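Local coordinates for uncharacterized protein (Chaetomium thermophilum, PDB 3LPZ), which probably acts in the Get pathway of tail-anchored protein biogenesis, as an alpha-solenoid Get4 protein that binds Get5 and serves multiple interactions, at residues Gly143-Tyr146 against Val147-Gly150; Glu174-Trp177 against Tyr178-Asp181; Ser183-Ala186 against Pro187-Cys190; Asn275-Asn278 against Gly279-Thr283. All coordinates share one frame; numbering follows the deposited sequence.

Contact 1 (Gly143-Tyr146 against Val147-Gly150); sequences GTLY and VEEG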
ATOM      1  N   GLY A 143      -1.074   2.953  -5.871  1.00 18.70           N
ATOM      2  CA  GLY A 143       0.179   3.216  -5.182  1.00 19.48           C
ATOM      3  C   GLY A 143       1.190   3.900  -6.085  1.00 20.06           C
ATOM      4  O   GLY A 143       1.839   4.873  -5.658  1.00 20.35           O
ATOM      5  N   THR A 144       1.311   3.435  -7.333  1.00 19.50           N
ATOM      6  CA  THR A 144       2.260   4.076  -8.269  1.00 20.33           C
ATOM      7  C   THR A 144       1.842   5.508  -8.656  1.00 20.56           C
ATOM      8  O   THR A 144       2.695   6.394  -8.809  1.00 19.27           O
ATOM      9  CB  THR A 144       2.532   3.275  -9.546  1.00 20.45           C
ATOM     10  OG1 THR A 144       1.348   3.284 -10.377  1.00 26.29           O
ATOM     11  CG2 THR A 144       2.910   1.839  -9.182  1.00 18.29           C
ATOM     12  N   LEU A 145       0.547   5.728  -8.790  1.00 20.18           N
ATOM     13  CA  LEU A 145       0.036   7.064  -9.032  1.00 21.83           C
ATOM     14  C   LEU A 145       0.385   8.004  -7.879  1.00 21.33           C
ATOM     15  O   LEU A 145       0.845   9.126  -8.112  1.00 22.04           O
ATOM     16  CB  LEU A 145      -1.486   7.023  -9.279  1.00 22.64           C
ATOM     17  CG  LEU A 145      -2.069   7.118 -10.697  1.00 26.66           C
ATOM     18  CD1 LEU A 145      -1.135   6.705 -11.859  1.00 27.98           C
ATOM     19  CD2 LEU A 145      -3.410   6.385 -10.768  1.00 28.23           C
ATOM     20  N   TYR A 146       0.155   7.562  -6.647  1.00 20.79           N
ATOM     21  CA  TYR A 146       0.531   8.365  -5.471  1.00 21.22           C
ATOM     22  C   TYR A 146       2.033   8.692  -5.422  1.00 21.39           C
ATOM     23  O   TYR A 146       2.403   9.842  -5.136  1.00 21.67           O
ATOM     24  CB  TYR A 146       0.059   7.748  -4.143  1.00 20.72           C
ATOM     25  CG  TYR A 146      -1.446   7.743  -3.925  1.00 22.68           C
ATOM     26  CD1 TYR A 146      -2.302   8.574  -4.659  1.00 24.86           C
ATOM     27  CD2 TYR A 146      -2.020   6.911  -2.956  1.00 23.24           C
ATOM     28  CE1 TYR A 146      -3.709   8.557  -4.439  1.00 25.32           C
ATOM     29  CE2 TYR A 146      -3.412   6.895  -2.740  1.00 24.40           C
ATOM     30  CZ  TYR A 146      -4.236   7.715  -3.477  1.00 25.04           C
ATOM     31  OH  TYR A 146      -5.599   7.672  -3.245  1.00 27.06           O
ATOM     32  N   VAL A 147       2.886   7.701  -5.703  1.00 21.08           N
ATOM     33  CA  VAL A 147       4.320   7.964  -5.897  1.00 21.75           C
ATOM     34  C   VAL A 147       4.622   9.072  -6.927  1.00 22.98           C
ATOM     35  O   VAL A 147       5.368  10.003  -6.608  1.00 23.58           O
ATOM     36  CB  VAL A 147       5.122   6.691  -6.258  1.00 21.01           C
ATOM     37  CG1 VAL A 147       6.621   7.053  -6.628  1.00 21.89           C
ATOM     38  CG2 VAL A 147       5.048   5.678  -5.117  1.00 19.26           C
ATOM     39  N   GLU A 148       4.060   8.975  -8.136  1.00 24.74           N
ATOM     40  CA  GLU A 148       4.249  10.009  -9.185  1.00 26.68           C
ATOM     41  C   GLU A 148       3.857  11.412  -8.729  1.00 26.91           C
ATOM     42  O   GLU A 148       4.459  12.401  -9.137  1.00 27.52           O
ATOM     43  CB  GLU A 148       3.438   9.686 -10.447  1.00 27.82           C
ATOM     44  CG  GLU A 148       3.889   8.449 -11.182  1.00 32.73           C
ATOM     45  CD  GLU A 148       2.914   8.019 -12.272  1.00 39.32           C
ATOM     46  OE1 GLU A 148       1.901   8.739 -12.523  1.00 42.29           O
ATOM     47  OE2 GLU A 148       3.176   6.957 -12.879  1.00 41.91           O
ATOM     48  N   GLU A 149       2.828  11.493  -7.903  1.00 27.22           N
ATOM     49  CA  GLU A 149       2.299  12.761  -7.423  1.00 27.75           C
ATOM     50  C   GLU A 149       2.973  13.215  -6.125  1.00 27.81           C
ATOM     51  O   GLU A 149       2.546  14.208  -5.531  1.00 27.72           O
ATOM     52  CB  GLU A 149       0.794  12.606  -7.166  1.00 28.07           C
ATOM     53  CG  GLU A 149      -0.001  12.386  -8.424  1.00 29.86           C
ATOM     54  CD  GLU A 149      -1.297  11.619  -8.184  1.00 32.90           C
ATOM     55  OE1 GLU A 149      -1.837  11.659  -7.051  1.00 34.46           O
ATOM     56  OE2 GLU A 149      -1.790  10.990  -9.146  1.00 34.77           O
ATOM     57  N   GLY A 150       3.983  12.476  -5.663  1.00 27.19           N
ATOM     58  CA  GLY A 150       4.674  12.824  -4.407  1.00 27.59           C
ATOM     59  C   GLY A 150       3.866  12.617  -3.135  1.00 27.72           C
ATOM     60  O   GLY A 150       4.176  13.189  -2.099  1.00 28.74           O
TER
HETATM   61  O   HOH W   1       1.235   4.622 -12.865  1.00 47.92           O

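Contact 2 (Glu174-Trp177 against Tyr178-Asp181); sequences EYEW and YKQD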
ATOM      1  N   GLU A 174      10.931   4.971  -1.204  1.00 17.55           N
ATOM      2  CA  GLU A 174      11.624   5.191   0.067  1.00 18.18           C
ATOM      3  C   GLU A 174      13.036   5.728  -0.156  1.00 17.73           C
ATOM      4  O   GLU A 174      13.495   6.567   0.611  1.00 17.88           O
ATOM      5  CB  GLU A 174      11.667   3.942   0.969  1.00 17.14           C
ATOM      6  CG  GLU A 174      10.298   3.322   1.418  1.00 17.69           C
ATOM      7  CD  GLU A 174       9.415   4.216   2.263  1.00 18.88           C
ATOM      8  OE1 GLU A 174       9.870   5.269   2.768  1.00 19.35           O
ATOM      9  OE2 GLU A 174       8.231   3.861   2.420  1.00 19.59           O
ATOM     10  N   TYR A 175      13.735   5.231  -1.174  1.00 18.46           N
ATOM     11  CA  TYR A 175      15.054   5.764  -1.480  1.00 20.04           C
ATOM     12  C   TYR A 175      14.977   7.249  -1.907  1.00 20.57           C
ATOM     13  O   TYR A 175      15.803   8.055  -1.470  1.00 21.17           O
ATOM     14  CB  TYR A 175      15.804   4.952  -2.565  1.00 19.88           C
ATOM     15  CG  TYR A 175      17.254   5.343  -2.561  1.00 21.23           C
ATOM     16  CD1 TYR A 175      18.098   4.852  -1.573  1.00 21.38           C
ATOM     17  CD2 TYR A 175      17.770   6.247  -3.482  1.00 23.34           C
ATOM     18  CE1 TYR A 175      19.416   5.210  -1.501  1.00 23.20           C
ATOM     19  CE2 TYR A 175      19.138   6.628  -3.420  1.00 26.33           C
ATOM     20  CZ  TYR A 175      19.936   6.101  -2.404  1.00 25.89           C
ATOM     21  OH  TYR A 175      21.268   6.429  -2.286  1.00 29.28           O
ATOM     22  N   GLU A 176      14.013   7.607  -2.758  1.00 21.31           N
ATOM     23  CA  GLU A 176      13.820   9.033  -3.144  1.00 22.52           C
ATOM     24  C   GLU A 176      13.531   9.902  -1.928  1.00 22.53           C
ATOM     25  O   GLU A 176      14.035  11.038  -1.802  1.00 23.39           O
ATOM     26  CB  GLU A 176      12.700   9.211  -4.185  1.00 23.56           C
ATOM     27  CG  GLU A 176      13.054   8.692  -5.576  1.00 28.69           C
ATOM     28  CD  GLU A 176      14.320   9.346  -6.167  1.00 35.26           C
ATOM     29  OE1 GLU A 176      14.425  10.598  -6.170  1.00 38.53           O
ATOM     30  OE2 GLU A 176      15.216   8.603  -6.619  1.00 38.27           O
ATOM     31  N   TRP A 177      12.723   9.375  -1.022  1.00 21.23           N
ATOM     32  CA  TRP A 177      12.407  10.098   0.196  1.00 21.34           C
ATOM     33  C   TRP A 177      13.649  10.272   1.076  1.00 20.70           C
ATOM     34  O   TRP A 177      13.905  11.355   1.597  1.00 20.49           O
ATOM     35  CB  TRP A 177      11.328   9.366   0.974  1.00 21.14           C
ATOM     36  CG  TRP A 177      10.407  10.216   1.779  1.00 22.73           C
ATOM     37  CD1 TRP A 177      10.468  11.580   1.970  1.00 25.67           C
ATOM     38  CD2 TRP A 177       9.263   9.756   2.500  1.00 25.39           C
ATOM     39  NE1 TRP A 177       9.422  11.990   2.783  1.00 27.56           N
ATOM     40  CE2 TRP A 177       8.661  10.892   3.110  1.00 28.25           C
ATOM     41  CE3 TRP A 177       8.693   8.486   2.706  1.00 23.52           C
ATOM     42  CZ2 TRP A 177       7.505  10.795   3.909  1.00 29.82           C
ATOM     43  CZ3 TRP A 177       7.538   8.390   3.480  1.00 26.46           C
ATOM     44  CH2 TRP A 177       6.953   9.542   4.077  1.00 27.93           C
ATOM     45  N   TYR A 178      14.432   9.206   1.224  1.00 20.68           N
ATOM     46  CA  TYR A 178      15.700   9.255   1.964  1.00 20.11           C
ATOM     47  C   TYR A 178      16.672  10.327   1.447  1.00 20.96           C
ATOM     48  O   TYR A 178      17.384  10.973   2.229  1.00 21.05           O
ATOM     49  CB  TYR A 178      16.373   7.883   1.891  1.00 19.90           C
ATOM     50  CG  TYR A 178      17.877   7.911   2.113  1.00 19.82           C
ATOM     51  CD1 TYR A 178      18.418   8.225   3.368  1.00 18.17           C
ATOM     52  CD2 TYR A 178      18.759   7.609   1.074  1.00 20.43           C
ATOM     53  CE1 TYR A 178      19.780   8.227   3.586  1.00 18.57           C
ATOM     54  CE2 TYR A 178      20.153   7.610   1.285  1.00 21.25           C
ATOM     55  CZ  TYR A 178      20.646   7.915   2.546  1.00 21.85           C
ATOM     56  OH  TYR A 178      22.022   7.925   2.772  1.00 25.45           O
ATOM     57  N   LYS A 179      16.708  10.511   0.133  1.00 20.76           N
ATOM     58  CA  LYS A 179      17.642  11.488  -0.463  1.00 22.84           C
ATOM     59  C   LYS A 179      17.306  12.938  -0.078  1.00 23.33           C
ATOM     60  O   LYS A 179      18.142  13.827  -0.212  1.00 24.46           O
ATOM     61  CB  LYS A 179      17.646  11.350  -1.974  1.00 22.70           C
ATOM     62  CG  LYS A 179      18.338  10.098  -2.439  1.00 25.58           C
ATOM     63  CD  LYS A 179      18.122   9.936  -3.929  1.00 33.42           C
ATOM     64  CE  LYS A 179      19.246  10.588  -4.697  1.00 37.39           C
ATOM     65  NZ  LYS A 179      18.781  10.981  -6.059  1.00 41.46           N
ATOM     66  N   GLN A 180      16.087  13.157   0.401  1.00 23.40           N
ATOM     67  CA  GLN A 180      15.683  14.460   0.906  1.00 25.02           C
ATOM     68  C   GLN A 180      16.048  14.614   2.383  1.00 25.59           C
ATOM     69  O   GLN A 180      15.809  15.663   2.971  1.00 27.66           O
ATOM     70  CB  GLN A 180      14.174  14.679   0.705  1.00 25.02           C
ATOM     71  CG  GLN A 180      13.730  14.605  -0.766  1.00 26.93           C
ATOM     72  CD  GLN A 180      12.226  14.687  -0.951  1.00 31.14           C
ATOM     73  OE1 GLN A 180      11.712  14.439  -2.048  1.00 35.40           O
ATOM     74  NE2 GLN A 180      11.512  15.001   0.107  1.00 30.03           N
ATOM     75  N   ASP A 181      16.638  13.589   2.982  1.00 25.49           N
ATOM     76  CA  ASP A 181      16.923  13.599   4.423  1.00 26.06           C
ATOM     77  C   ASP A 181      18.430  13.459   4.589  1.00 26.40           C
ATOM     78  O   ASP A 181      19.152  13.390   3.596  1.00 26.14           O
ATOM     79  CB  ASP A 181      16.165  12.426   5.102  1.00 26.03           C
ATOM     80  CG  ASP A 181      15.840  12.682   6.571  1.00 27.40           C
ATOM     81  OD1 ASP A 181      16.598  13.427   7.235  1.00 28.86           O
ATOM     82  OD2 ASP A 181      14.831  12.117   7.077  1.00 27.41           O
TER

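Contact 3 (Ser183-Ala186 against Pro187-Cys190); sequences SHTA and PLYC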
ATOM      1  N   SER A 183      22.090  11.692   5.433  1.00 29.66           N
ATOM      2  CA  SER A 183      22.514  10.364   4.982  1.00 29.86           C
ATOM      3  C   SER A 183      22.525   9.258   6.057  1.00 29.18           C
ATOM      4  O   SER A 183      22.407   8.083   5.707  1.00 29.22           O
ATOM      5  CB  SER A 183      23.824  10.407   4.165  1.00 30.71           C
ATOM      6  OG  SER A 183      24.908  10.685   4.998  1.00 33.71           O
ATOM      7  N   HIS A 184      22.612   9.610   7.343  1.00 28.09           N
ATOM      8  CA  HIS A 184      22.562   8.597   8.407  1.00 28.01           C
ATOM      9  C   HIS A 184      21.171   7.941   8.536  1.00 26.79           C
ATOM     10  O   HIS A 184      21.027   6.909   9.191  1.00 27.10           O
ATOM     11  CB  HIS A 184      23.018   9.157   9.771  1.00 29.08           C
ATOM     12  CG  HIS A 184      22.048  10.112  10.406  1.00 31.71           C
ATOM     13  ND1 HIS A 184      22.137  11.483  10.253  1.00 35.46           N
ATOM     14  CD2 HIS A 184      20.970   9.893  11.198  1.00 32.83           C
ATOM     15  CE1 HIS A 184      21.153  12.067  10.920  1.00 34.99           C
ATOM     16  NE2 HIS A 184      20.426  11.122  11.495  1.00 36.05           N
ATOM     17  N   THR A 185      20.155   8.554   7.925  1.00 24.52           N
ATOM     18  CA  THR A 185      18.795   8.040   8.025  1.00 22.89           C
ATOM     19  C   THR A 185      18.500   6.885   7.082  1.00 21.54           C
ATOM     20  O   THR A 185      17.372   6.395   7.088  1.00 20.64           O
ATOM     21  CB  THR A 185      17.724   9.139   7.820  1.00 22.97           C
ATOM     22  OG1 THR A 185      17.739   9.573   6.441  1.00 21.16           O
ATOM     23  CG2 THR A 185      17.954  10.316   8.821  1.00 22.94           C
ATOM     24  N   ALA A 186      19.484   6.430   6.287  1.00 20.98           N
ATOM     25  CA  ALA A 186      19.227   5.297   5.342  1.00 20.29           C
ATOM     26  C   ALA A 186      18.433   4.100   5.938  1.00 19.67           C
ATOM     27  O   ALA A 186      17.482   3.660   5.311  1.00 18.91           O
ATOM     28  CB  ALA A 186      20.490   4.810   4.643  1.00 19.48           C
ATOM     29  N   PRO A 187      18.804   3.598   7.154  1.00 20.04           N
ATOM     30  CA  PRO A 187      18.081   2.434   7.713  1.00 19.97           C
ATOM     31  C   PRO A 187      16.612   2.712   8.025  1.00 20.54           C
ATOM     32  O   PRO A 187      15.793   1.792   7.966  1.00 20.43           O
ATOM     33  CB  PRO A 187      18.830   2.132   9.025  1.00 19.92           C
ATOM     34  CG  PRO A 187      20.171   2.917   8.904  1.00 21.07           C
ATOM     35  CD  PRO A 187      19.861   4.088   8.070  1.00 19.76           C
ATOM     36  N   LEU A 188      16.274   3.969   8.343  1.00 20.71           N
ATOM     37  CA  LEU A 188      14.884   4.341   8.645  1.00 20.78           C
ATOM     38  C   LEU A 188      13.987   4.216   7.409  1.00 20.29           C
ATOM     39  O   LEU A 188      12.858   3.766   7.500  1.00 20.06           O
ATOM     40  CB  LEU A 188      14.804   5.762   9.209  1.00 21.10           C
ATOM     41  CG  LEU A 188      15.079   6.012  10.706  1.00 25.15           C
ATOM     42  CD1 LEU A 188      16.054   5.051  11.358  1.00 27.71           C
ATOM     43  CD2 LEU A 188      15.445   7.510  10.950  1.00 26.68           C
ATOM     44  N   TYR A 189      14.495   4.622   6.258  1.00 19.23           N
ATOM     45  CA  TYR A 189      13.733   4.529   5.026  1.00 18.85           C
ATOM     46  C   TYR A 189      13.719   3.120   4.511  1.00 19.33           C
ATOM     47  O   TYR A 189      12.693   2.656   3.995  1.00 19.84           O
ATOM     48  CB  TYR A 189      14.251   5.520   3.979  1.00 18.00           C
ATOM     49  CG  TYR A 189      13.961   6.950   4.412  1.00 19.30           C
ATOM     50  CD1 TYR A 189      12.704   7.526   4.185  1.00 20.14           C
ATOM     51  CD2 TYR A 189      14.910   7.694   5.127  1.00 16.94           C
ATOM     52  CE1 TYR A 189      12.420   8.834   4.617  1.00 20.44           C
ATOM     53  CE2 TYR A 189      14.633   8.994   5.553  1.00 20.10           C
ATOM     54  CZ  TYR A 189      13.391   9.550   5.298  1.00 20.04           C
ATOM     55  OH  TYR A 189      13.113  10.817   5.731  1.00 22.19           O
ATOM     56  N   CYS A 190      14.821   2.404   4.708  1.00 18.99           N
ATOM     57  CA  CYS A 190      14.832   0.995   4.349  1.00 20.52           C
ATOM     58  C   CYS A 190      13.756   0.237   5.148  1.00 19.92           C
ATOM     59  O   CYS A 190      13.009  -0.567   4.566  1.00 20.12           O
ATOM     60  CB  CYS A 190      16.234   0.387   4.559  1.00 20.31           C
ATOM     61  SG  CYS A 190      16.369  -1.272   3.901  1.00 25.21           S
TER

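Contact 4 (Asn275-Asn278 against Gly279-Thr283); sequences NELN and GIWDT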
ATOM      1  N   ASN A 275      17.555   1.995  20.735  1.00 33.01           N
ATOM      2  CA  ASN A 275      17.071   2.913  21.776  1.00 34.70           C
ATOM      3  C   ASN A 275      17.016   4.354  21.286  1.00 34.94           C
ATOM      4  O   ASN A 275      16.152   5.117  21.711  1.00 36.19           O
ATOM      5  CB  ASN A 275      17.932   2.812  23.064  1.00 34.85           C
ATOM      6  CG  ASN A 275      17.513   1.658  23.977  1.00 37.91           C
ATOM      7  OD1 ASN A 275      16.511   0.972  23.733  1.00 41.59           O
ATOM      8  ND2 ASN A 275      18.279   1.444  25.048  1.00 39.44           N
ATOM      9  N   GLU A 276      17.928   4.719  20.389  1.00 35.25           N
ATOM     10  CA  GLU A 276      17.951   6.048  19.787  1.00 35.90           C
ATOM     11  C   GLU A 276      16.741   6.355  18.892  1.00 35.33           C
ATOM     12  O   GLU A 276      16.536   7.507  18.511  1.00 35.56           O
ATOM     13  CB  GLU A 276      19.235   6.232  18.966  1.00 36.84           C
ATOM     14  CG  GLU A 276      20.517   6.205  19.796  1.00 41.30           C
ATOM     15  CD  GLU A 276      21.778   6.488  18.971  1.00 46.53           C
ATOM     16  OE1 GLU A 276      21.682   6.725  17.749  1.00 47.97           O
ATOM     17  OE2 GLU A 276      22.880   6.480  19.560  1.00 50.47           O
ATOM     18  N   LEU A 277      15.954   5.333  18.543  1.00 34.21           N
ATOM     19  CA  LEU A 277      14.833   5.498  17.625  1.00 33.28           C
ATOM     20  C   LEU A 277      13.595   6.060  18.346  1.00 32.95           C
ATOM     21  O   LEU A 277      12.578   6.385  17.716  1.00 31.71           O
ATOM     22  CB  LEU A 277      14.487   4.141  16.989  1.00 33.18           C
ATOM     23  CG  LEU A 277      15.047   3.727  15.620  1.00 33.12           C
ATOM     24  CD1 LEU A 277      16.354   4.388  15.302  1.00 31.91           C
ATOM     25  CD2 LEU A 277      15.121   2.212  15.492  1.00 31.70           C
ATOM     26  N   ASN A 278      13.709   6.125  19.671  1.00 33.22           N
ATOM     27  CA  ASN A 278      12.625   6.488  20.596  0.50 33.42           C
ATOM     28  C   ASN A 278      11.254   5.916  20.221  1.00 32.80           C
ATOM     29  O   ASN A 278      10.234   6.604  20.128  1.00 32.83           O
ATOM     30  CB  ASN A 278      12.650   7.978  21.028  0.50 34.42           C
ATOM     31  CG  ASN A 278      11.799   8.880  20.159  0.50 35.79           C
ATOM     32  OD1 ASN A 278      11.919   8.885  18.940  0.50 37.98           O
ATOM     33  ND2 ASN A 278      10.952   9.682  20.800  0.50 36.80           N
ATOM     34  N   GLY A 279      11.273   4.595  20.018  1.00 31.75           N
ATOM     35  CA  GLY A 279      10.065   3.781  19.914  1.00 30.35           C
ATOM     36  C   GLY A 279       9.447   3.545  18.554  1.00 28.81           C
ATOM     37  O   GLY A 279       8.467   2.786  18.457  1.00 29.53           O
ATOM     38  N   ILE A 280       9.982   4.157  17.495  1.00 26.87           N
ATOM     39  CA  ILE A 280       9.261   4.110  16.214  1.00 25.37           C
ATOM     40  C   ILE A 280       9.183   2.714  15.583  1.00 24.35           C
ATOM     41  O   ILE A 280       8.358   2.496  14.694  1.00 23.75           O
ATOM     42  CB  ILE A 280       9.763   5.128  15.134  1.00 25.26           C
ATOM     43  CG1 ILE A 280      11.233   4.844  14.751  1.00 24.66           C
ATOM     44  CG2 ILE A 280       9.460   6.610  15.573  1.00 24.28           C
ATOM     45  CD1 ILE A 280      11.746   5.664  13.525  1.00 25.88           C
ATOM     46  N   TRP A 281      10.050   1.795  16.000  1.00 23.99           N
ATOM     47  CA  TRP A 281       9.961   0.406  15.489  1.00 24.27           C
ATOM     48  C   TRP A 281       9.361  -0.589  16.486  1.00 25.07           C
ATOM     49  O   TRP A 281       9.292  -1.782  16.181  1.00 24.90           O
ATOM     50  CB  TRP A 281      11.321  -0.153  15.048  1.00 23.27           C
ATOM     51  CG  TRP A 281      11.992   0.541  13.893  1.00 21.84           C
ATOM     52  CD1 TRP A 281      11.508   1.589  13.144  1.00 21.11           C
ATOM     53  CD2 TRP A 281      13.282   0.222  13.348  1.00 21.42           C
ATOM     54  NE1 TRP A 281      12.430   1.949  12.174  1.00 21.60           N
ATOM     55  CE2 TRP A 281      13.524   1.125  12.277  1.00 20.95           C
ATOM     56  CE3 TRP A 281      14.262  -0.728  13.670  1.00 20.84           C
ATOM     57  CZ2 TRP A 281      14.704   1.097  11.531  1.00 21.03           C
ATOM     58  CZ3 TRP A 281      15.439  -0.757  12.913  1.00 22.12           C
ATOM     59  CH2 TRP A 281      15.650   0.145  11.865  1.00 21.70           C
ATOM     60  N   ASP A 282       8.959  -0.120  17.671  1.00 26.41           N
ATOM     61  CA  ASP A 282       8.654  -1.009  18.803  1.00 27.68           C
ATOM     62  C   ASP A 282       7.482  -1.938  18.506  1.00 27.61           C
ATOM     63  O   ASP A 282       7.574  -3.145  18.708  1.00 26.60           O
ATOM     64  CB  ASP A 282       8.317  -0.208  20.067  1.00 29.23           C
ATOM     65  CG  ASP A 282       9.534   0.349  20.772  1.00 31.76           C
ATOM     66  OD1 ASP A 282      10.683  -0.047  20.459  1.00 33.89           O
ATOM     67  OD2 ASP A 282       9.312   1.199  21.670  1.00 35.85           O
ATOM     68  N   THR A 283       6.373  -1.374  18.029  1.00 28.01           N
ATOM     69  CA  THR A 283       5.189  -2.189  17.741  1.00 28.58           C
ATOM     70  C   THR A 283       5.437  -3.162  16.581  1.00 28.24           C
ATOM     71  O   THR A 283       5.020  -4.338  16.638  1.00 28.32           O
ATOM     72  CB  THR A 283       3.963  -1.303  17.465  1.00 29.14           C
ATOM     73  OG1 THR A 283       3.704  -0.521  18.631  1.00 31.36           O
ATOM     74  CG2 THR A 283       2.723  -2.147  17.168  1.00 30.07           C
TER

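Contact 1 (Gly143-Tyr146 against Val147-Gly150)
Tyr146 and Glu149 meet at the rim of the phenol ring: Glu149 OE1 lies in the ring plane, 3.9 Å from Tyr146 CD1, and the carboxylate is turned 70° from the ring. With CG anti to the carbonyl carbon and the chain extended beyond it, the Glu149 side chain folds back along the preceding turn. Its CD comes within 3.3 Å of Leu145 O, and its OE2 lies beside Leu145 CB. The same OE1 forms a salt bridge with Arg114 of helix 112-128, so the carboxylate that borders the ring is also held from the neighbouring helix.

On another flank, Glu148 runs out past Leu145 and Thr144. Its OE1 approaches Leu145 CD1 at 3.7 Å, whereas its OE2 is joined to Thr144 through one water, which donates to Thr144 OG1 at 2.8 Å and to Glu148 OE2 at 3.0 Å. Thr144 OG1 is also hydrogen-bonded to Val141 O one turn earlier.

These contacts lie at the C-terminal end of helix 136-148, which closes with a Schellman motif at Gly150, where phi turns positive (70°). The backbone records the ending: Val147 N to Gly143 O is nearly straight at 172°, but Glu149 N reaches Leu145 O by a clearly more bent bond, and it also makes a weak bond to Tyr146 O. Val147 places CG2 3.4 Å from Gly143 O, while its side chain packs on Ala155 and Leu159 of helix 152-159 and on Val169 and Met173 of helix 166-179.

Contact 2 (Glu174-Trp177 against Tyr178-Asp181)
Lys179 slants past the Tyr175 side chain, and its aliphatic chain can be followed outward. CB starts 3.6 Å from Glu176 O. CG, set anti to the carbonyl carbon (chi1 -72°), passes 3.4 Å from Tyr175 O and begins to meet the phenol ring. CD makes the closest approach to that ring, 3.5 Å from Tyr175 CE2, and CE touches the same carbon more distantly. The chain bends at chi3, leaving NZ 4.3 Å from Glu176 OE2; these opposite charges are beyond salt-bridge range, so any attraction is probably modest.

Tyr178 approaches Tyr175 separately, putting CD2 over one face of the Tyr175 ring, 3.6 Å from CE1. The two side chains point the same way, yet their planes are 55° apart, an oblique pairing that is neither a stack nor edge-to-face. Each hydroxyl is bound elsewhere, Tyr175 OH by Asp220 and Tyr178 OH by Ser183 O. Gln180 crosses Trp177 obliquely, its NE2 4.0 Å from Trp177 CD1.

The backbone shows the helix tightening: Tyr178 N bonds to Glu174 O at 162°, whereas Gln180 N reaches only three residues back, to Trp177 O, from above the carbonyl plane. Such a final turn, with aromatic side chains meeting helices 186-199 and 203-220, belongs to helix 166-179 of the Get4 alpha-solenoid.

Contact 3 (Ser183-Ala186 against Pro187-Cys190)
Thr185 and Tyr189 form the close side-chain part of this contact, lying side by side and pointing the same way. Thr185 OG1 sits in the plane of the Tyr189 ring at its edge, 3.3 Å from CE2, while Thr185 CB stands 3.8 Å from the same carbon. A chi1 of 69° sets OG1 between the backbone N and the carbonyl carbon, where it also hydrogen-bonds Glu182 O. Pro187 adds to the tight side, its CD 3.3 Å from His184 O.

The other side is looser. His184 and Ser183 are exposed, and the imidazole has Thr185 CG2 over one face, offset toward the rim. The branched end of Leu188 stays farther off, CD2 4.2 Å from Thr185 CB, although its CB lies 3.4 Å from Thr185 O.

Bonding follows the change from 3-10 to alpha geometry: Leu188 N reaches Thr185 O at a bent 131°, with the donor above the carbonyl plane, but Cys190 N meets Ala186 O at 162°. Helix 186-199 therefore starts here, after the short 3-10 segment 183-185. Pro187 and Cys190 rest on Leu244 and Leu245 of helix 243-256, whereas Ala186 and Tyr189 pack on Tyr178 of helix 166-179.

Contact 4 (Asn275-Asn278 against Gly279-Thr283)
Gly279 follows Leu277 and Asn278 through a type I' beta turn that runs from Leu277 to Ile280. Its phi of 91° is positive, as is that of Asn278, and positive phi is a conformation that favours glycine. Ile280 comes next and closes the turn with a weak hydrogen bond from its N to Leu277 O, long at 3.4 Å although nearly straight. Its CG1, between the backbone N and the carbonyl carbon at chi1 62°, is swung back to lie 3.6 Å from Leu277 O and 4.0 Å from Leu277 CB; the two side chains cross at about a right angle.

These two turns, the type I turn Asn275-Asn278 and the type I' turn after it, link helix 271-275 to helix 282-293 in the alpha-solenoid. Trp281 then presents an indole face to Leu277. The Leu277 CD2 methyl stands 3.6 Å from the centroid of the six-membered ring, 18° off its normal, a CH-pi contact, and its nearest ring atom is Trp281 CD2 at 3.5 Å. The indole is buried, also touching Leu244, Phe247 and Ile248 of helix 243-256 and Ala191 of helix 186-199. At Asp282 the helix begins, with Asp282 N bonded to Gly279 O at 3.1 Å.

The four contacts come in series along the chain, at helix ends and interhelical turns of the solenoid. Contacts 2 and 3 are closest, with centres 8 Å apart, and join directly across the turn between helices 166-179 and 186-199: Asp181 OD2 lies 2.5 Å from Tyr189 OH and Tyr178 OH 3.0 Å from Ser183 O, both probable hydrogen bonds. Contact 3 reaches contact 4 by packing alone, Leu188 CD1 lying 4.0 Å from Leu277 CD1; their centres are 14 Å apart. Contact 1 stands off, its nearest atoms about 7 Å from those of contact 2, and its centre 28 Å from that of contact 4.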